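Proline dehydrogenase (Bradyrhizobium japonicum USDA 110, PDB 3HAZ) probably oxidises proline to glutamate in two steps, through an FAD-dependent proline dehydrogenase and an NAD-dependent 1-pyrroline-5-carboxylate dehydrogenase carried on one chain. Local coordinates at residues A[562-565]-A[566-570]; A[105-108]-A[109-113]; A[204-207]-A[208-211]. One frame throughout, in Å; residues are numbered along the deposited sequence.

Interaction 1 of 3, residues A[562-565]-A[566-570]; sequences GFAG and WSRTP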
loop_
_atom_site.group_PDB
_atom_site.type_symbol
_atom_site.label_atom_id
_atom_site.label_comp_id
_atom_site.label_asym_id
_atom_site.label_seq_id
_atom_site.Cartn_x
_atom_site.Cartn_y
_atom_site.Cartn_z
ATOM N N GLY A 562 -26.140 -33.159 24.844
ATOM C CA GLY A 562 -26.207 -32.290 23.685
ATOM C C GLY A 562 -24.930 -31.503 23.448
ATOM O O GLY A 562 -24.762 -30.884 22.399
ATOM N N PHE A 563 -24.032 -31.532 24.430
ATOM C CA PHE A 563 -22.797 -30.755 24.377
ATOM C C PHE A 563 -21.882 -31.191 23.235
ATOM O O PHE A 563 -21.329 -30.350 22.531
ATOM C CB PHE A 563 -22.059 -30.826 25.721
ATOM C CG PHE A 563 -20.607 -30.414 25.646
ATOM C CD1 PHE A 563 -20.254 -29.087 25.450
ATOM C CD2 PHE A 563 -19.599 -31.355 25.788
ATOM C CE1 PHE A 563 -18.920 -28.708 25.381
ATOM C CE2 PHE A 563 -18.264 -30.984 25.727
ATOM C CZ PHE A 563 -17.926 -29.652 25.523
ATOM N N ALA A 564 -21.733 -32.503 23.051
ATOM C CA ALA A 564 -20.866 -33.052 22.000
ATOM C C ALA A 564 -21.147 -32.469 20.612
ATOM O O ALA A 564 -20.233 -32.013 19.920
ATOM C CB ALA A 564 -20.972 -34.584 21.963
ATOM N N GLY A 565 -22.411 -32.494 20.202
ATOM C CA GLY A 565 -22.797 -31.947 18.913
ATOM C C GLY A 565 -22.737 -30.424 18.815
ATOM O O GLY A 565 -22.327 -29.875 17.788
ATOM N N TRP A 566 -23.158 -29.724 19.866
ATOM C CA TRP A 566 -23.151 -28.263 19.820
ATOM C C TRP A 566 -21.725 -27.738 19.775
ATOM O O TRP A 566 -21.399 -26.870 18.970
ATOM C CB TRP A 566 -23.897 -27.651 21.011
ATOM C CG TRP A 566 -23.951 -26.157 20.959
ATOM C CD1 TRP A 566 -23.443 -25.284 21.880
ATOM C CD2 TRP A 566 -24.528 -25.352 19.921
ATOM N NE1 TRP A 566 -23.675 -23.989 21.482
ATOM C CE2 TRP A 566 -24.343 -24.003 20.286
ATOM C CE3 TRP A 566 -25.187 -25.642 18.722
ATOM C CZ2 TRP A 566 -24.795 -22.946 19.498
ATOM C CZ3 TRP A 566 -25.633 -24.594 17.939
ATOM C CH2 TRP A 566 -25.440 -23.261 18.331
ATOM N N SER A 567 -20.875 -28.280 20.638
ATOM C CA SER A 567 -19.488 -27.850 20.700
ATOM C C SER A 567 -18.800 -28.018 19.348
ATOM O O SER A 567 -17.897 -27.256 19.013
ATOM C CB SER A 567 -18.729 -28.645 21.759
ATOM O OG SER A 567 -18.551 -29.985 21.336
ATOM N N ARG A 568 -19.228 -29.019 18.582
ATOM C CA ARG A 568 -18.604 -29.323 17.297
ATOM C C ARG A 568 -19.311 -28.648 16.122
ATOM O O ARG A 568 -18.878 -28.770 14.971
ATOM C CB ARG A 568 -18.533 -30.839 17.080
ATOM C CG ARG A 568 -17.531 -31.533 17.985
ATOM C CD ARG A 568 -17.706 -33.048 17.972
ATOM N NE ARG A 568 -16.698 -33.705 18.802
ATOM C CZ ARG A 568 -16.721 -33.735 20.133
ATOM N NH1 ARG A 568 -15.755 -34.353 20.799
ATOM N NH2 ARG A 568 -17.708 -33.148 20.799
ATOM N N THR A 569 -20.401 -27.945 16.403
ATOM C CA THR A 569 -21.027 -27.107 15.385
ATOM C C THR A 569 -20.112 -25.922 15.041
ATOM O O THR A 569 -19.614 -25.240 15.934
ATOM C CB THR A 569 -22.405 -26.616 15.854
ATOM O OG1 THR A 569 -23.256 -27.751 16.064
ATOM C CG2 THR A 569 -23.035 -25.687 14.818
ATOM N N PRO A 570 -19.867 -25.688 13.741
ATOM C CA PRO A 570 -18.996 -24.580 13.312
ATOM C C PRO A 570 -19.373 -23.235 13.949
ATOM O O PRO A 570 -20.559 -22.926 14.086
ATOM C CB PRO A 570 -19.215 -24.530 11.798
ATOM C CG PRO A 570 -19.567 -25.960 11.432
ATOM C CD PRO A 570 -20.331 -26.514 12.610
#
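Gly565 and Thr569 meet where helix 549-567 runs out: Thr569 OG1 gives its proton to Gly565 O at 2.9 Å. At this helix end the backbone offers Ala564 O and Gly565 O only weak bonds from Arg568 N, and side chains add stronger ones. Arg568 folds back along the helix with its chain extended from CG to NE, so that Arg568 NH2 reaches Ala564 O at 2.9 Å, with an N-H...O angle of 158°. The oxygen sits at the edge of the guanidinium, in its plane, and Arg568 NH2 also passes 3.8 Å from Ala564 CB. Ser567 OG stands 3.0 Å from both Ala564 O and Phe563 O. Ser567 CB lies off-centre over the Phe563 ring in a CH-pi contact, 3.6 Å from Phe563 CE1.

Trp566 still belongs to the regular helix. Trp566 N bonds to Gly562 O at 3.2 Å, while CG anti to the backbone N (chi1 -178°) carries the indole away into the fold. There NE1 bonds Leu674 O of helix 664-675, and the side chain packs on Ile704, Pro705 and Ala708. On the outer side Arg568 NE forms a salt bridge with Asp933 of the second subunit, and Pro570 stands at the N-cap of helix 571-587.

Interaction 2 of 3, residues A[105-108]-A[109-113]; sequences DFIH and HETKS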
loop_
_atom_site.group_PDB
_atom_site.type_symbol
_atom_site.label_atom_id
_atom_site.label_comp_id
_atom_site.label_asym_id
_atom_site.label_seq_id
_atom_site.Cartn_x
_atom_site.Cartn_y
_atom_site.Cartn_z
ATOM N N ASP A 105 -1.950 27.926 43.904
ATOM C CA ASP A 105 -3.355 27.781 44.262
ATOM C C ASP A 105 -4.225 27.660 43.024
ATOM O O ASP A 105 -5.342 28.183 42.981
ATOM C CB ASP A 105 -3.813 28.971 45.106
ATOM C CG ASP A 105 -3.616 28.734 46.583
ATOM O OD1 ASP A 105 -3.427 27.560 46.965
ATOM O OD2 ASP A 105 -3.657 29.709 47.360
ATOM N N PHE A 106 -3.706 26.955 42.021
ATOM C CA PHE A 106 -4.359 26.856 40.722
ATOM C C PHE A 106 -5.760 26.248 40.804
ATOM O O PHE A 106 -6.723 26.815 40.276
ATOM C CB PHE A 106 -3.494 26.034 39.759
ATOM C CG PHE A 106 -2.082 26.538 39.629
ATOM C CD1 PHE A 106 -1.822 27.755 39.028
ATOM C CD2 PHE A 106 -1.017 25.790 40.106
ATOM C CE1 PHE A 106 -0.521 28.218 38.899
ATOM C CE2 PHE A 106 0.282 26.247 39.986
ATOM C CZ PHE A 106 0.530 27.466 39.380
ATOM N N ILE A 107 -5.861 25.085 41.446
ATOM C CA ILE A 107 -7.130 24.361 41.543
ATOM C C ILE A 107 -8.080 25.115 42.479
ATOM O O ILE A 107 -9.275 25.235 42.205
ATOM C CB ILE A 107 -6.908 22.872 41.960
ATOM C CG1 ILE A 107 -6.276 22.096 40.798
ATOM C CG2 ILE A 107 -8.215 22.192 42.390
ATOM C CD1 ILE A 107 -5.880 20.652 41.134
ATOM N N HIS A 108 -7.523 25.661 43.558
ATOM C CA HIS A 108 -8.273 26.492 44.495
ATOM C C HIS A 108 -8.945 27.678 43.794
ATOM O O HIS A 108 -10.128 27.950 44.008
ATOM C CB HIS A 108 -7.347 26.989 45.616
ATOM C CG HIS A 108 -8.052 27.733 46.708
ATOM N ND1 HIS A 108 -8.807 27.101 47.672
ATOM C CD2 HIS A 108 -8.099 29.054 47.004
ATOM C CE1 HIS A 108 -9.299 28.002 48.506
ATOM N NE2 HIS A 108 -8.883 29.194 48.124
ATOM N N HIS A 109 -8.198 28.379 42.944
ATOM C CA HIS A 109 -8.771 29.509 42.222
ATOM C C HIS A 109 -9.885 29.077 41.277
ATOM O O HIS A 109 -10.929 29.729 41.204
ATOM C CB HIS A 109 -7.698 30.302 41.460
ATOM C CG HIS A 109 -6.670 30.933 42.346
ATOM N ND1 HIS A 109 -5.413 31.280 41.899
ATOM C CD2 HIS A 109 -6.707 31.267 43.658
ATOM C CE1 HIS A 109 -4.724 31.805 42.894
ATOM N NE2 HIS A 109 -5.487 31.813 43.973
ATOM N N GLU A 110 -9.655 27.992 40.541
ATOM C CA GLU A 110 -10.665 27.466 39.628
ATOM C C GLU A 110 -11.909 27.011 40.395
ATOM O O GLU A 110 -13.038 27.268 39.985
ATOM C CB GLU A 110 -10.105 26.296 38.807
ATOM C CG GLU A 110 -11.091 25.765 37.774
ATOM C CD GLU A 110 -10.490 24.729 36.824
ATOM O OE1 GLU A 110 -9.367 24.247 37.076
ATOM O OE2 GLU A 110 -11.156 24.396 35.820
ATOM N N THR A 111 -11.691 26.323 41.509
ATOM C CA THR A 111 -12.800 25.824 42.326
ATOM C C THR A 111 -13.604 26.953 42.965
ATOM O O THR A 111 -14.837 26.987 42.862
ATOM C CB THR A 111 -12.298 24.839 43.406
ATOM O OG1 THR A 111 -11.631 23.748 42.755
ATOM C CG2 THR A 111 -13.461 24.285 44.231
ATOM N N LYS A 112 -12.906 27.888 43.605
ATOM C CA LYS A 112 -13.573 29.015 44.263
ATOM C C LYS A 112 -14.345 29.894 43.280
ATOM O O LYS A 112 -15.499 30.251 43.533
ATOM C CB LYS A 112 -12.579 29.869 45.073
ATOM C CG LYS A 112 -12.137 29.230 46.391
ATOM C CD LYS A 112 -13.327 28.969 47.308
ATOM C CE LYS A 112 -12.877 28.410 48.652
ATOM N NZ LYS A 112 -13.985 28.392 49.646
ATOM N N SER A 113 -13.713 30.252 42.168
ATOM C CA SER A 113 -14.368 31.129 41.195
ATOM C C SER A 113 -15.629 30.488 40.617
ATOM O O SER A 113 -16.609 31.180 40.348
ATOM C CB SER A 113 -13.416 31.526 40.062
ATOM O OG SER A 113 -12.911 30.380 39.388
HETATM O O HOH W 1 -6.984 25.300 38.019
#
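His109 N reaches back to Asp105 O at 2.9 Å, and Glu110, Thr111 and Lys112 repeat the step to Phe106, Ile107 and His108: the regular i to i+4 bonding of the first turns of helix 106-115, with Asp105 at the N-cap position. Asp105 O also lies 3.1 Å above the plane of the His109 imidazole, toward its rim. It faces the ring rather than bonding to His109 ND1, for which its angle is poor. Asp105 CB adds a CH-pi contact over the ring face, 3.8 Å from the His109 centroid.

One turn along, Lys112 lays its aliphatic chain across the His108 ring. Lys112 CG sits over the face, 3.9 Å from the His108 centroid, and the bend at chi2 (-60°) brings Lys112 CE to 3.6 Å from His108 CE1. Ile107 O takes two donors, Thr111 N and, at 2.8 Å and well above the carbonyl plane, Thr111 OG1. A water donates to Glu110 OE1 and, weakly, to Phe106 O.

With His109 replaced by an alanine, a gap is likely to open beside Asp105 CB, and Phe96 would probably lose the ring it meets edge-to-face.

Around this helix, Ser113 packs on helix 71-85, while Phe106, His109 and Glu110 lie on helix 140-149. Glu110 OE2 bonds Thr141 and forms a salt bridge with Arg923; Asp105 OD1 pairs with Arg130. Lys112 NZ pairs with Asp805 and bonds Ala122 O, so two salt bridges tie the helix to the aldehyde dehydrogenase part of the chain, at Arg923 and at Asp805 on helix 804-819.

Interaction 3 of 3, residues A[204-207]-A[208-211]; sequences AADA and RRYF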
loop_
_atom_site.group_PDB
_atom_site.type_symbol
_atom_site.label_atom_id
_atom_site.label_comp_id
_atom_site.label_asym_id
_atom_site.label_seq_id
_atom_site.Cartn_x
_atom_site.Cartn_y
_atom_site.Cartn_z
ATOM N N ALA A 204 -39.399 22.785 40.845
ATOM C CA ALA A 204 -40.564 23.656 40.801
ATOM C C ALA A 204 -40.158 25.079 41.174
ATOM O O ALA A 204 -40.599 26.052 40.556
ATOM C CB ALA A 204 -41.665 23.132 41.742
ATOM N N ALA A 205 -39.305 25.204 42.183
ATOM C CA ALA A 205 -38.823 26.521 42.572
ATOM C C ALA A 205 -38.017 27.192 41.447
ATOM O O ALA A 205 -38.115 28.403 41.270
ATOM C CB ALA A 205 -38.023 26.453 43.877
ATOM N N ASP A 206 -37.242 26.420 40.677
ATOM C CA ASP A 206 -36.508 27.000 39.538
ATOM C C ASP A 206 -37.485 27.627 38.552
ATOM O O ASP A 206 -37.282 28.747 38.089
ATOM C CB ASP A 206 -35.714 25.945 38.766
ATOM C CG ASP A 206 -34.405 25.578 39.428
ATOM O OD1 ASP A 206 -33.826 26.419 40.139
ATOM O OD2 ASP A 206 -33.948 24.432 39.208
ATOM N N ALA A 207 -38.528 26.872 38.207
ATOM C CA ALA A 207 -39.524 27.335 37.245
ATOM C C ALA A 207 -40.205 28.637 37.676
ATOM O O ALA A 207 -40.522 29.475 36.835
ATOM C CB ALA A 207 -40.565 26.253 36.983
ATOM N N ARG A 208 -40.441 28.795 38.980
ATOM C CA ARG A 208 -41.051 30.019 39.514
ATOM C C ARG A 208 -40.057 31.175 39.464
ATOM O O ARG A 208 -40.412 32.311 39.138
ATOM C CB ARG A 208 -41.530 29.818 40.959
ATOM C CG ARG A 208 -42.622 28.761 41.125
ATOM C CD ARG A 208 -43.378 28.910 42.455
ATOM N NE ARG A 208 -42.530 28.637 43.614
ATOM C CZ ARG A 208 -42.272 27.414 44.073
ATOM N NH1 ARG A 208 -42.791 26.356 43.463
ATOM N NH2 ARG A 208 -41.490 27.245 45.133
ATOM N N ARG A 209 -38.808 30.880 39.806
ATOM C CA ARG A 209 -37.768 31.898 39.800
ATOM C C ARG A 209 -37.586 32.452 38.393
ATOM O O ARG A 209 -37.492 33.658 38.201
ATOM C CB ARG A 209 -36.448 31.321 40.309
ATOM C CG ARG A 209 -35.286 32.282 40.174
ATOM C CD ARG A 209 -34.075 31.785 40.939
ATOM N NE ARG A 209 -33.576 30.526 40.399
ATOM C CZ ARG A 209 -32.823 30.435 39.311
ATOM N NH1 ARG A 209 -32.486 31.533 38.640
ATOM N NH2 ARG A 209 -32.408 29.247 38.892
ATOM N N TYR A 210 -37.534 31.559 37.408
ATOM C CA TYR A 210 -37.362 31.987 36.023
ATOM C C TYR A 210 -38.559 32.788 35.546
ATOM O O TYR A 210 -38.395 33.800 34.868
ATOM C CB TYR A 210 -37.142 30.791 35.089
ATOM C CG TYR A 210 -35.786 30.147 35.220
ATOM C CD1 TYR A 210 -34.628 30.901 35.080
ATOM C CD2 TYR A 210 -35.662 28.777 35.470
ATOM C CE1 TYR A 210 -33.379 30.318 35.192
ATOM C CE2 TYR A 210 -34.419 28.183 35.576
ATOM C CZ TYR A 210 -33.279 28.960 35.434
ATOM O OH TYR A 210 -32.038 28.379 35.537
ATOM N N PHE A 211 -39.761 32.320 35.882
ATOM C CA PHE A 211 -40.973 33.084 35.588
ATOM C C PHE A 211 -40.861 34.497 36.157
ATOM O O PHE A 211 -41.097 35.475 35.452
ATOM C CB PHE A 211 -42.230 32.396 36.140
ATOM C CG PHE A 211 -43.482 33.211 35.972
ATOM C CD1 PHE A 211 -44.314 33.012 34.883
ATOM C CD2 PHE A 211 -43.813 34.199 36.892
ATOM C CE1 PHE A 211 -45.464 33.779 34.720
ATOM C CE2 PHE A 211 -44.959 34.966 36.736
ATOM C CZ PHE A 211 -45.785 34.760 35.649
#
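Asp206 and Arg209 pair in the opening turns of helix 204-223, one of the helices of the proline dehydrogenase barrel. Their side chains run side by side in the same direction, and Asp206 OD1 meets Arg209 NH2 at 3.4 Å in a salt bridge whose hydrogen bond is weak though fairly straight, at 163°. The carboxylate oxygen approaches the edge of the guanidinium near its plane, yet the two flat groups stand almost perpendicular. A bend at chi3 (64°) turns the arginine's end back toward the aspartate.

Arg209 also places CZ 4.1 Å above the plane of the Tyr210 ring, toward its rim. That ring leans on the preceding turn as well, with Tyr210 CD2 3.1 Å from Asp206 O, the carbonyl that receives Tyr210 N at 2.9 Å.

The helix is the crossover of a beta-alpha-beta unit, joining strand 193-196 to its parallel neighbour 235-238. At its start Asp206 OD2 bonds Arg202 N. Both Arg209 NH1 and Tyr210 OH turn to Asp451, beyond the end of strand 440-448, by a salt bridge and a hydrogen bond; this shared carboxylate probably steadies the arginine, whose NH2 lies close to the like charge of Arg450.

On the outer flank Arg208 curls back over the first turn. Ala205 CA lies 3.7 Å from the plane of the Arg208 guanidinium, under one face toward the rim, while Arg208 NH1 touches Ala204 CB and Arg208 NH2 touches Ala205 CB, each at 3.8 Å. Phe211 points elsewhere, its ring against Gln262, Asp265 and Leu266 of helix 252-272.

Interactions 2 and 3 lie within single helices, while interaction 1 closes the C-terminal end of helix 549-567 and runs into the following turn. The three fall in different parts of this bifunctional chain: interaction 2 in the DNA-binding region, interaction 3 in proline dehydrogenase and interaction 1 in aldehyde dehydrogenase. Interactions 2 and 3 are the nearer pair, with centres about 30 Å apart and nearest atoms about 16 Å apart. Interaction 1 is remote: its centre is about 63 Å from that of interaction 2 and about 64 Å from that of interaction 3. None lies at the FAD or NAD sites; in 562-570, Phe563 and Arg568 reach a second subunit, whereas 105-113 join two parts of the same chain.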